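Local coordinates for initiator protein NS1 (PDB 4KW3) that probably nicks one DNA strand at the viral origin to start rolling-circle replication, using the N-terminal origin-binding and endonuclease domain described here, at residues F11-F16 / V120-S126; A36-H40 / R148-L152; C134-Y138 / G179-M185; L213-R217 / T229-F235. One frame throughout, in Å; residues are numbered along the deposited sequence.

In the fold
From the N terminus, the chain runs through 11-16 into the first strand, and contact 1 fastens that lead to the far end of strand 114-122, closing a loop of about a hundred residues. Contact 2 starts inside this loop, at the end of helix 31-38, and reaches beyond it to the end of helix 134-149, so the two cross without touching. Contact 3 joins the beginning of that same helix to the turn and first residue of strand 185-191, crossing contact 2. Contact 4 follows all three in series: a short local closure beyond helix 204-212. Contacts 1, 3 and 4 all reach the central sheet, whereas contact 2 ties helices together.

Contact 1: F11-F16 / V120-S126; sequences FSQPAF and VGGEGLS
Phe-16 and Val-120 face each other as an antiparallel hydrogen-bonded pair: Phe-16 N donates to Val-120 O over 2.8 Å, and Val-120 N returns a bond of 2.9 Å to Phe-16 O, with the second nearly straight at 170°. One step on, Ala-15 and Gly-121 form the non-hydrogen-bonded pair, their CA atoms 3.9 Å apart. Beyond them the pairing fades into a weak bond of 3.3 Å from Gly-122 N to Pro-14 O. With no side chain on Gly-121, the loop leading into Ala-15 can lie close over it: Ser-12 O meets Gly-121 CA at 3.3 Å in a CA-H...O contact, and the Phe-11 ring brings CE1 to 3.7 Å from Gly-121 N. On the side away from that loop, Phe-16 sets its CG beside its own backbone N (chi1 -59°), which carries the far end of the ring to the end of the turn and the residue beyond. There Phe-16 CE1 lies 3.9 Å from Leu-125 CB, and CZ leans on the backbone of Ser-126. Pro-14, entered through a cis peptide, places CG 3.3 Å from Leu-125 O. Both ends of the contact are positioned from further out. Asp-102 binds Ser-12 N through its side chain and pairs with Gly-121 through its backbone, while the Asn-129 amide holds Gly-124 O and Ser-126 N around the type II turn 122-125. This is the end of an antiparallel strand pair in the central sheet of a Rep-type nuclease domain, whose strand 114-122 also holds the predicted RCR-2 motif with the predicted metal ligands His-115 and His-117.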
loop_
_atom_site.group_PDB
_atom_site.type_symbol
_atom_site.label_atom_id
_atom_site.label_comp_id
_atom_site.label_asym_id
_atom_site.label_seq_id
_atom_site.Cartn_x
_atom_site.Cartn_y
_atom_site.Cartn_z
ATOM N N PHE A 11 2.747 0.352 -19.228
ATOM C CA PHE A 11 3.365 -0.309 -18.083
ATOM C C PHE A 11 4.449 -1.305 -18.501
ATOM O O PHE A 11 4.144 -2.299 -19.143
ATOM C CB PHE A 11 2.308 -1.024 -17.222
ATOM C CG PHE A 11 2.734 -1.223 -15.789
ATOM C CD1 PHE A 11 3.638 -2.229 -15.448
ATOM C CD2 PHE A 11 2.241 -0.386 -14.779
ATOM C CE1 PHE A 11 4.054 -2.403 -14.135
ATOM C CE2 PHE A 11 2.627 -0.565 -13.457
ATOM C CZ PHE A 11 3.550 -1.579 -13.135
ATOM N N SER A 12 5.695 -1.040 -18.095
ATOM C CA SER A 12 6.859 -1.865 -18.453
ATOM C C SER A 12 6.709 -3.351 -18.168
ATOM O O SER A 12 6.321 -3.749 -17.067
ATOM C CB SER A 12 8.100 -1.363 -17.719
ATOM O OG SER A 12 8.518 -0.118 -18.239
ATOM N N GLN A 13 7.066 -4.173 -19.151
ATOM C CA GLN A 13 7.010 -5.624 -18.994
ATOM C C GLN A 13 8.436 -6.210 -18.878
ATOM O O GLN A 13 9.408 -5.558 -19.264
ATOM C CB GLN A 13 6.212 -6.250 -20.148
ATOM C CG GLN A 13 4.728 -5.884 -20.181
ATOM C CD GLN A 13 3.827 -7.060 -19.871
ATOM O OE1 GLN A 13 3.934 -7.697 -18.813
ATOM N NE2 GLN A 13 2.938 -7.373 -20.809
ATOM N N PRO A 14 8.577 -7.406 -18.276
ATOM C CA PRO A 14 7.517 -8.200 -17.644
ATOM C C PRO A 14 7.114 -7.560 -16.313
ATOM O O PRO A 14 7.949 -6.894 -15.675
ATOM C CB PRO A 14 8.197 -9.551 -17.411
ATOM C CG PRO A 14 9.632 -9.202 -17.182
ATOM C CD PRO A 14 9.909 -8.018 -18.087
ATOM N N ALA A 15 5.850 -7.728 -15.928
ATOM C CA ALA A 15 5.332 -7.156 -14.679
ATOM C C ALA A 15 4.917 -8.244 -13.698
ATOM O O ALA A 15 4.408 -9.296 -14.089
ATOM C CB ALA A 15 4.142 -6.203 -14.950
ATOM N N PHE A 16 5.109 -7.970 -12.416
ATOM C CA PHE A 16 4.771 -8.933 -11.379
ATOM C C PHE A 16 4.024 -8.239 -10.256
ATOM O O PHE A 16 4.182 -7.031 -10.038
ATOM C CB PHE A 16 6.044 -9.629 -10.874
ATOM C CG PHE A 16 6.780 -10.351 -11.955
ATOM C CD1 PHE A 16 7.724 -9.684 -12.736
ATOM C CD2 PHE A 16 6.490 -11.695 -12.238
ATOM C CE1 PHE A 16 8.384 -10.349 -13.772
ATOM C CE2 PHE A 16 7.149 -12.366 -13.267
ATOM C CZ PHE A 16 8.099 -11.691 -14.031
ATOM N N VAL A 120 4.956 -4.221 -10.124
ATOM C CA VAL A 120 6.233 -3.712 -10.581
ATOM C C VAL A 120 6.699 -4.402 -11.871
ATOM O O VAL A 120 6.569 -5.632 -12.037
ATOM C CB VAL A 120 7.287 -3.834 -9.474
ATOM C CG1 VAL A 120 7.303 -5.256 -8.889
ATOM C CG2 VAL A 120 8.640 -3.423 -9.990
ATOM N N GLY A 121 7.242 -3.604 -12.785
ATOM C CA GLY A 121 7.673 -4.124 -14.064
ATOM C C GLY A 121 8.856 -3.371 -14.632
ATOM O O GLY A 121 8.981 -2.155 -14.468
ATOM N N GLY A 122 9.713 -4.097 -15.337
ATOM C CA GLY A 122 10.908 -3.507 -15.895
ATOM C C GLY A 122 12.047 -4.493 -15.939
ATOM O O GLY A 122 11.921 -5.617 -15.452
ATOM N N GLU A 123 13.151 -4.053 -16.541
ATOM C CA GLU A 123 14.364 -4.843 -16.718
ATOM C C GLU A 123 14.902 -5.263 -15.360
ATOM O O GLU A 123 14.862 -4.477 -14.424
ATOM C CB GLU A 123 15.411 -4.012 -17.466
ATOM C CG GLU A 123 16.459 -4.804 -18.208
ATOM C CD GLU A 123 17.307 -3.932 -19.124
ATOM O OE1 GLU A 123 17.286 -2.692 -18.967
ATOM O OE2 GLU A 123 17.981 -4.490 -20.014
ATOM N N GLY A 124 15.386 -6.498 -15.249
ATOM C CA GLY A 124 15.916 -7.006 -13.994
ATOM C C GLY A 124 14.997 -7.974 -13.267
ATOM O O GLY A 124 15.460 -8.756 -12.429
ATOM N N LEU A 125 13.697 -7.901 -13.559
ATOM C CA LEU A 125 12.745 -8.907 -13.085
ATOM C C LEU A 125 12.390 -9.846 -14.224
ATOM O O LEU A 125 12.400 -9.456 -15.396
ATOM C CB LEU A 125 11.454 -8.291 -12.532
ATOM C CG LEU A 125 11.456 -7.674 -11.140
ATOM C CD1 LEU A 125 10.112 -7.057 -10.869
ATOM C CD2 LEU A 125 11.765 -8.713 -10.088
ATOM N N SER A 126 12.099 -11.094 -13.876
ATOM C CA SER A 126 11.654 -12.076 -14.857
ATOM C C SER A 126 10.979 -13.233 -14.128
ATOM O O SER A 126 11.031 -13.300 -12.900
ATOM C CB SER A 126 12.854 -12.595 -15.650
ATOM O OG SER A 126 13.686 -13.396 -14.823
#

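Contact 2: A36-H40 / R148-L152; sequences ALLAH and RCKSL
Leu-37 and Cys-149 make the close core of this meeting between two helix ends. Leu-37 CB is 3.9 Å from Cys-149 SG, and Leu-37 O approaches Cys-149 CA at 3.3 Å in a CA-H...O contact. Leu-152 completes the packed side. Its CG lies anti to its backbone N (chi1 177°), and the two methyls part from there: CD2 goes to Leu-37 CD2 at 4.1 Å and to Ala-36, while CD1 sits over the middle of the His-40 ring, 3.6 Å from the centroid, as a CH-pi contact. Phe-158, Ile-165 and Phe-166 close around this apolar patch from the loop and helix beyond.

The polar side is looser. A water donates to Leu-37 O and to Ser-151 OG, at 2.9 Å from each, and lies in plane at the edge of the Arg-148 guanidinium. Ser-151 OG in turn donates to Arg-148 O, which also accepts from Ser-151 N. The Arg-148 chain bends so that one face of its guanidinium covers Leu-38 O, 3.3 Å from NE, at an angle too poor for a hydrogen bond. Arg-148 and His-40 are both partly exposed and Ser-151 is exposed; His-40 ND1 is bonded to Glu-43.

No direct hydrogen bond joins the two segments. Cohesion therefore comes from apolar side chains, one bridging water, and probably the attraction of the Arg-148 charge for the Leu-38 carbonyl at the end of helix 31-38.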
loop_
_atom_site.group_PDB
_atom_site.type_symbol
_atom_site.label_atom_id
_atom_site.label_comp_id
_atom_site.label_asym_id
_atom_site.label_seq_id
_atom_site.Cartn_x
_atom_site.Cartn_y
_atom_site.Cartn_z
ATOM N N ALA A 36 1.492 6.369 15.676
ATOM C CA ALA A 36 2.656 7.028 16.241
ATOM C C ALA A 36 3.957 6.609 15.543
ATOM O O ALA A 36 4.785 7.464 15.184
ATOM C CB ALA A 36 2.732 6.746 17.745
ATOM N N LEU A 37 4.124 5.300 15.346
ATOM C CA LEU A 37 5.334 4.758 14.722
ATOM C C LEU A 37 5.496 5.184 13.251
ATOM O O LEU A 37 6.608 5.453 12.797
ATOM C CB LEU A 37 5.382 3.235 14.868
ATOM C CG LEU A 37 5.717 2.647 16.247
ATOM C CD1 LEU A 37 5.441 1.137 16.284
ATOM C CD2 LEU A 37 7.156 2.934 16.653
ATOM N N LEU A 38 4.391 5.231 12.505
ATOM C CA LEU A 38 4.456 5.532 11.075
ATOM C C LEU A 38 4.024 6.949 10.694
ATOM O O LEU A 38 4.467 7.480 9.674
ATOM C CB LEU A 38 3.610 4.534 10.273
ATOM C CG LEU A 38 3.941 3.065 10.512
ATOM C CD1 LEU A 38 3.076 2.191 9.631
ATOM C CD2 LEU A 38 5.428 2.793 10.285
ATOM N N ALA A 39 3.168 7.561 11.505
ATOM C CA ALA A 39 2.546 8.830 11.127
ATOM C C ALA A 39 2.535 9.788 12.306
ATOM O O ALA A 39 1.492 10.367 12.657
ATOM C CB ALA A 39 1.128 8.590 10.620
ATOM N N HIS A 40 3.692 9.931 12.940
ATOM C CA HIS A 40 3.769 10.806 14.080
ATOM C C HIS A 40 3.352 12.221 13.671
ATOM O O HIS A 40 3.810 12.740 12.647
ATOM C CB HIS A 40 5.163 10.804 14.681
ATOM C CG HIS A 40 5.256 11.607 15.933
ATOM N ND1 HIS A 40 4.278 11.570 16.905
ATOM C CD2 HIS A 40 6.179 12.502 16.355
ATOM C CE1 HIS A 40 4.611 12.387 17.887
ATOM N NE2 HIS A 40 5.758 12.966 17.575
ATOM N N ARG A 148 11.462 4.524 9.355
ATOM C CA ARG A 148 10.386 5.477 9.577
ATOM C C ARG A 148 9.978 5.472 11.054
ATOM O O ARG A 148 9.745 6.537 11.646
ATOM C CB ARG A 148 9.184 5.168 8.676
ATOM C CG ARG A 148 8.021 6.070 8.937
ATOM C CD ARG A 148 8.303 7.494 8.485
ATOM N NE ARG A 148 7.580 8.447 9.325
ATOM C CZ ARG A 148 6.918 9.513 8.882
ATOM N NH1 ARG A 148 6.835 9.769 7.580
ATOM N NH2 ARG A 148 6.311 10.312 9.754
ATOM N N CYS A 149 9.937 4.277 11.650
ATOM C CA CYS A 149 9.650 4.124 13.078
ATOM C C CYS A 149 10.563 4.954 13.957
ATOM O O CYS A 149 10.139 5.491 14.974
ATOM C CB CYS A 149 9.794 2.657 13.509
ATOM S SG CYS A 149 8.421 1.611 12.985
ATOM N N LYS A 150 11.819 5.055 13.558
ATOM C CA LYS A 150 12.812 5.758 14.345
ATOM C C LYS A 150 12.598 7.282 14.355
ATOM O O LYS A 150 13.126 7.972 15.228
ATOM C CB LYS A 150 14.211 5.388 13.865
ATOM C CG LYS A 150 14.614 3.986 14.249
ATOM C CD LYS A 150 15.894 3.620 13.549
ATOM C CE LYS A 150 16.235 2.174 13.759
ATOM N NZ LYS A 150 17.342 1.815 12.851
ATOM N N SER A 151 11.864 7.810 13.374
ATOM C CA SER A 151 11.606 9.256 13.332
ATOM C C SER A 151 10.820 9.728 14.570
ATOM O O SER A 151 11.042 10.843 15.077
ATOM C CB SER A 151 10.903 9.669 12.041
ATOM O OG SER A 151 9.593 9.152 12.012
ATOM N N LEU A 152 9.950 8.853 15.076
ATOM C CA LEU A 152 9.254 9.094 16.337
ATOM C C LEU A 152 10.241 9.404 17.459
ATOM O O LEU A 152 9.948 10.205 18.341
ATOM C CB LEU A 152 8.408 7.879 16.721
ATOM C CG LEU A 152 7.686 7.963 18.068
ATOM C CD1 LEU A 152 6.794 9.188 18.091
ATOM C CD2 LEU A 152 6.876 6.691 18.352
HETATM O O HOH W 1 6.897 8.333 12.859
#

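Contact 3: C134-Y138 / G179-M185; sequences CAQFY and GVTGGNM
A Schellman motif ends helix 160-177 with Gly-179 as its C-prime residue, and this glycine sets its CA 3.5 Å from Ala-135 CB on helix 134-149. The chain then passes across the side of the helix: Thr-181 CG2 rests 3.6 Å from Ala-135 CA, before a type I' turn spanning Thr-181 to Asn-184 reverses it. Two bonds grip Thr-181 O, from Asn-184 N and from Asn-184 ND2 (2.9 Å), the latter in the carbonyl plane on a lone pair. Thr-181 OG1 accepts from Gly-183 N, an ST turn. Against this turn lies the Tyr-138 ring, with CE2 3.6 Å from Thr-181 O and CE1 3.7 Å from Asn-184 CB; ring and Asn-184 amide planes are 26° apart.

The turn delivers Met-185, the first residue of strand 185-191, against the helix on the side of Phe-137 and Tyr-138, so the contact seats helix 134-149 on the central sheet. Met-185 CB meets Tyr-138 CB at 3.7 Å. Bending at chi2 (58°) then swings the thioether toward Phe-137: CE stands over one face of that ring, offset toward the rim and 3.8 Å from the centroid, and SD joins in an oblique Met-aromatic contact. Tyr-18 of strand 15-21 meets the Phe-137 ring edge-to-face.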
loop_
_atom_site.group_PDB
_atom_site.type_symbol
_atom_site.label_atom_id
_atom_site.label_comp_id
_atom_site.label_asym_id
_atom_site.label_seq_id
_atom_site.Cartn_x
_atom_site.Cartn_y
_atom_site.Cartn_z
ATOM N N CYS A 134 11.166 -12.602 -3.283
ATOM C CA CYS A 134 10.280 -12.280 -2.175
ATOM C C CYS A 134 10.978 -11.894 -0.860
ATOM O O CYS A 134 10.652 -10.871 -0.273
ATOM C CB CYS A 134 9.267 -13.399 -1.916
ATOM S SG CYS A 134 7.841 -13.351 -2.999
ATOM N N ALA A 135 11.915 -12.707 -0.385
ATOM C CA ALA A 135 12.560 -12.417 0.899
ATOM C C ALA A 135 13.367 -11.113 0.865
ATOM O O ALA A 135 13.308 -10.297 1.793
ATOM C CB ALA A 135 13.430 -13.584 1.342
ATOM N N GLN A 136 14.109 -10.930 -0.217
ATOM C CA GLN A 136 14.893 -9.732 -0.425
ATOM C C GLN A 136 13.977 -8.507 -0.418
ATOM O O GLN A 136 14.259 -7.513 0.254
ATOM C CB GLN A 136 15.641 -9.851 -1.752
ATOM C CG GLN A 136 16.475 -8.663 -2.157
ATOM C CD GLN A 136 16.909 -8.721 -3.616
ATOM O OE1 GLN A 136 16.423 -9.547 -4.394
ATOM N NE2 GLN A 136 17.860 -7.868 -3.982
ATOM N N PHE A 137 12.875 -8.601 -1.160
ATOM C CA PHE A 137 11.906 -7.525 -1.280
ATOM C C PHE A 137 11.325 -7.229 0.100
ATOM O O PHE A 137 11.230 -6.070 0.509
ATOM C CB PHE A 137 10.802 -7.915 -2.267
ATOM C CG PHE A 137 10.031 -6.743 -2.831
ATOM C CD1 PHE A 137 10.239 -5.448 -2.359
ATOM C CD2 PHE A 137 9.090 -6.941 -3.837
ATOM C CE1 PHE A 137 9.529 -4.366 -2.883
ATOM C CE2 PHE A 137 8.368 -5.875 -4.351
ATOM C CZ PHE A 137 8.592 -4.581 -3.880
ATOM N N TYR A 138 10.947 -8.291 0.805
ATOM C CA TYR A 138 10.441 -8.215 2.174
ATOM C C TYR A 138 11.408 -7.454 3.087
ATOM O O TYR A 138 10.987 -6.601 3.874
ATOM C CB TYR A 138 10.225 -9.623 2.727
ATOM C CG TYR A 138 9.473 -9.693 4.045
ATOM C CD1 TYR A 138 8.297 -8.972 4.245
ATOM C CD2 TYR A 138 9.924 -10.510 5.081
ATOM C CE1 TYR A 138 7.598 -9.051 5.453
ATOM C CE2 TYR A 138 9.245 -10.593 6.277
ATOM C CZ TYR A 138 8.087 -9.858 6.464
ATOM O OH TYR A 138 7.423 -9.955 7.661
ATOM N N GLY A 179 16.120 -15.485 4.015
ATOM C CA GLY A 179 15.154 -16.019 3.075
ATOM C C GLY A 179 13.827 -16.480 3.631
ATOM O O GLY A 179 13.037 -17.105 2.928
ATOM N N VAL A 180 13.554 -16.142 4.878
ATOM C CA VAL A 180 12.253 -16.434 5.455
ATOM C C VAL A 180 11.370 -15.182 5.459
ATOM O O VAL A 180 11.818 -14.111 5.856
ATOM C CB VAL A 180 12.418 -16.948 6.894
ATOM C CG1 VAL A 180 11.061 -17.239 7.526
ATOM C CG2 VAL A 180 13.291 -18.176 6.894
ATOM N N THR A 181 10.118 -15.320 5.020
ATOM C CA THR A 181 9.170 -14.198 4.994
ATOM C C THR A 181 7.964 -14.414 5.898
ATOM O O THR A 181 7.162 -13.495 6.100
ATOM C CB THR A 181 8.582 -13.969 3.603
ATOM O OG1 THR A 181 7.707 -15.061 3.286
ATOM C CG2 THR A 181 9.668 -13.863 2.568
ATOM N N GLY A 182 7.805 -15.638 6.387
ATOM C CA GLY A 182 6.665 -15.988 7.208
ATOM C C GLY A 182 5.344 -15.912 6.474
ATOM O O GLY A 182 4.299 -15.872 7.105
ATOM N N GLY A 183 5.381 -15.898 5.146
ATOM C CA GLY A 183 4.165 -15.747 4.361
ATOM C C GLY A 183 3.699 -14.309 4.171
ATOM O O GLY A 183 2.661 -14.066 3.562
ATOM N N ASN A 184 4.473 -13.360 4.689
ATOM C CA ASN A 184 4.126 -11.942 4.658
ATOM C C ASN A 184 4.616 -11.216 3.420
ATOM O O ASN A 184 4.470 -10.002 3.298
ATOM C CB ASN A 184 4.664 -11.253 5.901
ATOM C CG ASN A 184 4.167 -11.899 7.153
ATOM O OD1 ASN A 184 2.972 -11.891 7.422
ATOM N ND2 ASN A 184 5.068 -12.487 7.915
ATOM N N MET A 185 5.252 -11.956 2.524
ATOM C CA MET A 185 5.622 -11.402 1.230
ATOM C C MET A 185 5.375 -12.502 0.204
ATOM O O MET A 185 6.064 -13.525 0.198
ATOM C CB MET A 185 7.093 -10.944 1.213
ATOM C CG MET A 185 7.432 -10.089 0.008
ATOM S SD MET A 185 6.342 -8.648 -0.009
ATOM C CE MET A 185 6.891 -7.803 -1.452
#

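Contact 4: L213-R217 / T229-F235; sequences LPKNR and TSPDNWF
Asn-216 inserts its amide against the backbone of Phe-235 and the indole of Trp-234, and it loses the most surface here. Its CG sits beside the backbone N, opposite the carbonyl carbon (chi1 -59°), which carries the amide to both partners. OD1 takes Phe-235 N in a straight bond (2.7 Å, 178°) that lies in the carbonyl plane on a lone pair, while ND2 gives a weak bond of 3.3 Å to Phe-235 O. With one strong and one weak bond to the same residue, the amide has a defined rotation and stacks on Trp-234, the planes 12° apart, with ND2 over the indole 3.4 Å from CZ2.

Phe-235 receives Pro-214 on one face. Pro-214 CA stands over the ring, 3.4 Å from its centroid, a CH-pi contact set up by the inverse gamma turn centred on this proline. Thr-229 OG1, already bonded to Pro-225 O, takes a weak bond of 2.8 Å from Arg-217 N.

Lys-215, in the predicted RCR-3 motif, has its CB pointing away from 229-235 and salt-bridges Glu-108, a predicted metal ligand. Segment 229-235 lies against strand 216-217, which runs parallel to strand 241-247; helix 225-228 bears on Asn-216 and Trp-234, and helix 257-268 sends His-261 edge-to-face with Phe-235.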
loop_
_atom_site.group_PDB
_atom_site.type_symbol
_atom_site.label_atom_id
_atom_site.label_comp_id
_atom_site.label_asym_id
_atom_site.label_seq_id
_atom_site.Cartn_x
_atom_site.Cartn_y
_atom_site.Cartn_z
ATOM N N LEU A 213 -8.464 -0.325 -8.384
ATOM C CA LEU A 213 -9.182 0.947 -8.458
ATOM C C LEU A 213 -10.578 0.984 -7.831
ATOM O O LEU A 213 -10.873 1.867 -7.022
ATOM C CB LEU A 213 -9.240 1.470 -9.892
ATOM C CG LEU A 213 -7.969 2.186 -10.328
ATOM C CD1 LEU A 213 -8.248 2.947 -11.591
ATOM C CD2 LEU A 213 -7.489 3.104 -9.205
ATOM N N PRO A 214 -11.439 0.017 -8.172
ATOM C CA PRO A 214 -12.825 0.240 -7.727
ATOM C C PRO A 214 -13.080 -0.176 -6.279
ATOM O O PRO A 214 -13.846 -1.083 -5.990
ATOM C CB PRO A 214 -13.640 -0.590 -8.720
ATOM C CG PRO A 214 -12.724 -1.697 -9.130
ATOM C CD PRO A 214 -11.300 -1.204 -8.989
ATOM N N LYS A 215 -12.411 0.520 -5.372
ATOM C CA LYS A 215 -12.611 0.324 -3.947
ATOM C C LYS A 215 -12.902 1.680 -3.306
ATOM O O LYS A 215 -12.508 2.724 -3.830
ATOM C CB LYS A 215 -11.372 -0.312 -3.311
ATOM C CG LYS A 215 -10.981 -1.641 -3.917
ATOM C CD LYS A 215 -9.805 -2.247 -3.191
ATOM C CE LYS A 215 -9.404 -3.589 -3.790
ATOM N NZ LYS A 215 -8.536 -4.359 -2.856
ATOM N N ASN A 216 -13.587 1.674 -2.171
ATOM C CA ASN A 216 -13.795 2.924 -1.452
ATOM C C ASN A 216 -12.656 3.103 -0.464
ATOM O O ASN A 216 -11.984 2.135 -0.100
ATOM C CB ASN A 216 -15.150 2.933 -0.761
ATOM C CG ASN A 216 -16.299 2.764 -1.744
ATOM O OD1 ASN A 216 -16.314 3.394 -2.810
ATOM N ND2 ASN A 216 -17.277 1.930 -1.389
ATOM N N ARG A 217 -12.397 4.345 -0.075
ATOM C CA ARG A 217 -11.331 4.611 0.867
ATOM C C ARG A 217 -11.732 4.425 2.311
ATOM O O ARG A 217 -12.829 4.831 2.715
ATOM C CB ARG A 217 -10.772 6.023 0.704
ATOM C CG ARG A 217 -9.460 6.190 1.467
ATOM C CD ARG A 217 -8.787 7.496 1.196
ATOM N NE ARG A 217 -9.587 8.610 1.647
ATOM C CZ ARG A 217 -9.090 9.819 1.849
ATOM N NH1 ARG A 217 -7.802 10.006 1.636
ATOM N NH2 ARG A 217 -9.871 10.822 2.262
ATOM N N THR A 229 -14.540 8.513 2.103
ATOM C CA THR A 229 -14.746 8.591 0.648
ATOM C C THR A 229 -15.762 9.651 0.330
ATOM O O THR A 229 -16.861 9.665 0.906
ATOM C CB THR A 229 -15.257 7.231 0.059
ATOM O OG1 THR A 229 -14.394 6.167 0.486
ATOM C CG2 THR A 229 -15.351 7.264 -1.464
ATOM N N SER A 230 -15.405 10.546 -0.580
ATOM C CA SER A 230 -16.347 11.571 -1.031
ATOM C C SER A 230 -17.334 10.988 -2.041
ATOM O O SER A 230 -16.987 10.121 -2.834
ATOM C CB SER A 230 -15.597 12.773 -1.594
ATOM O OG SER A 230 -14.850 12.405 -2.734
ATOM N N PRO A 231 -18.579 11.473 -2.014
ATOM C CA PRO A 231 -19.685 10.869 -2.772
ATOM C C PRO A 231 -19.432 10.620 -4.258
ATOM O O PRO A 231 -19.744 9.534 -4.713
ATOM C CB PRO A 231 -20.808 11.865 -2.552
ATOM C CG PRO A 231 -20.532 12.349 -1.169
ATOM C CD PRO A 231 -19.060 12.483 -1.060
ATOM N N ASP A 232 -18.824 11.552 -4.981
ATOM C CA ASP A 232 -18.461 11.321 -6.389
ATOM C C ASP A 232 -17.473 10.162 -6.615
ATOM O O ASP A 232 -17.249 9.718 -7.744
ATOM C CB ASP A 232 -17.864 12.590 -6.978
ATOM C CG ASP A 232 -18.865 13.713 -7.046
ATOM O OD1 ASP A 232 -20.080 13.439 -6.920
ATOM O OD2 ASP A 232 -18.433 14.869 -7.220
ATOM N N ASN A 233 -16.871 9.673 -5.545
ATOM C CA ASN A 233 -15.904 8.605 -5.683
ATOM C C ASN A 233 -16.349 7.297 -5.054
ATOM O O ASN A 233 -15.554 6.382 -4.841
ATOM C CB ASN A 233 -14.572 9.073 -5.108
ATOM C CG ASN A 233 -13.995 10.228 -5.895
ATOM O OD1 ASN A 233 -13.356 10.019 -6.928
ATOM N ND2 ASN A 233 -14.253 11.464 -5.435
ATOM N N TRP A 234 -17.645 7.190 -4.803
ATOM C CA TRP A 234 -18.175 6.000 -4.166
ATOM C C TRP A 234 -18.485 4.920 -5.178
ATOM O O TRP A 234 -19.174 5.156 -6.168
ATOM C CB TRP A 234 -19.415 6.328 -3.381
ATOM C CG TRP A 234 -19.926 5.186 -2.608
ATOM C CD1 TRP A 234 -20.952 4.346 -2.947
ATOM C CD2 TRP A 234 -19.451 4.755 -1.327
ATOM N NE1 TRP A 234 -21.146 3.422 -1.941
ATOM C CE2 TRP A 234 -20.231 3.649 -0.942
ATOM C CE3 TRP A 234 -18.437 5.200 -0.468
ATOM C CZ2 TRP A 234 -20.041 2.990 0.263
ATOM C CZ3 TRP A 234 -18.244 4.536 0.739
ATOM C CH2 TRP A 234 -19.044 3.452 1.093
ATOM N N PHE A 235 -17.931 3.743 -4.939
ATOM C CA PHE A 235 -18.163 2.604 -5.802
ATOM C C PHE A 235 -19.257 1.786 -5.152
ATOM O O PHE A 235 -19.037 1.167 -4.099
ATOM C CB PHE A 235 -16.888 1.791 -5.955
ATOM C CG PHE A 235 -15.877 2.399 -6.896
ATOM C CD1 PHE A 235 -15.960 2.189 -8.267
ATOM C CD2 PHE A 235 -14.809 3.146 -6.401
ATOM C CE1 PHE A 235 -14.979 2.708 -9.129
ATOM C CE2 PHE A 235 -13.840 3.691 -7.253
ATOM C CZ PHE A 235 -13.933 3.478 -8.625
#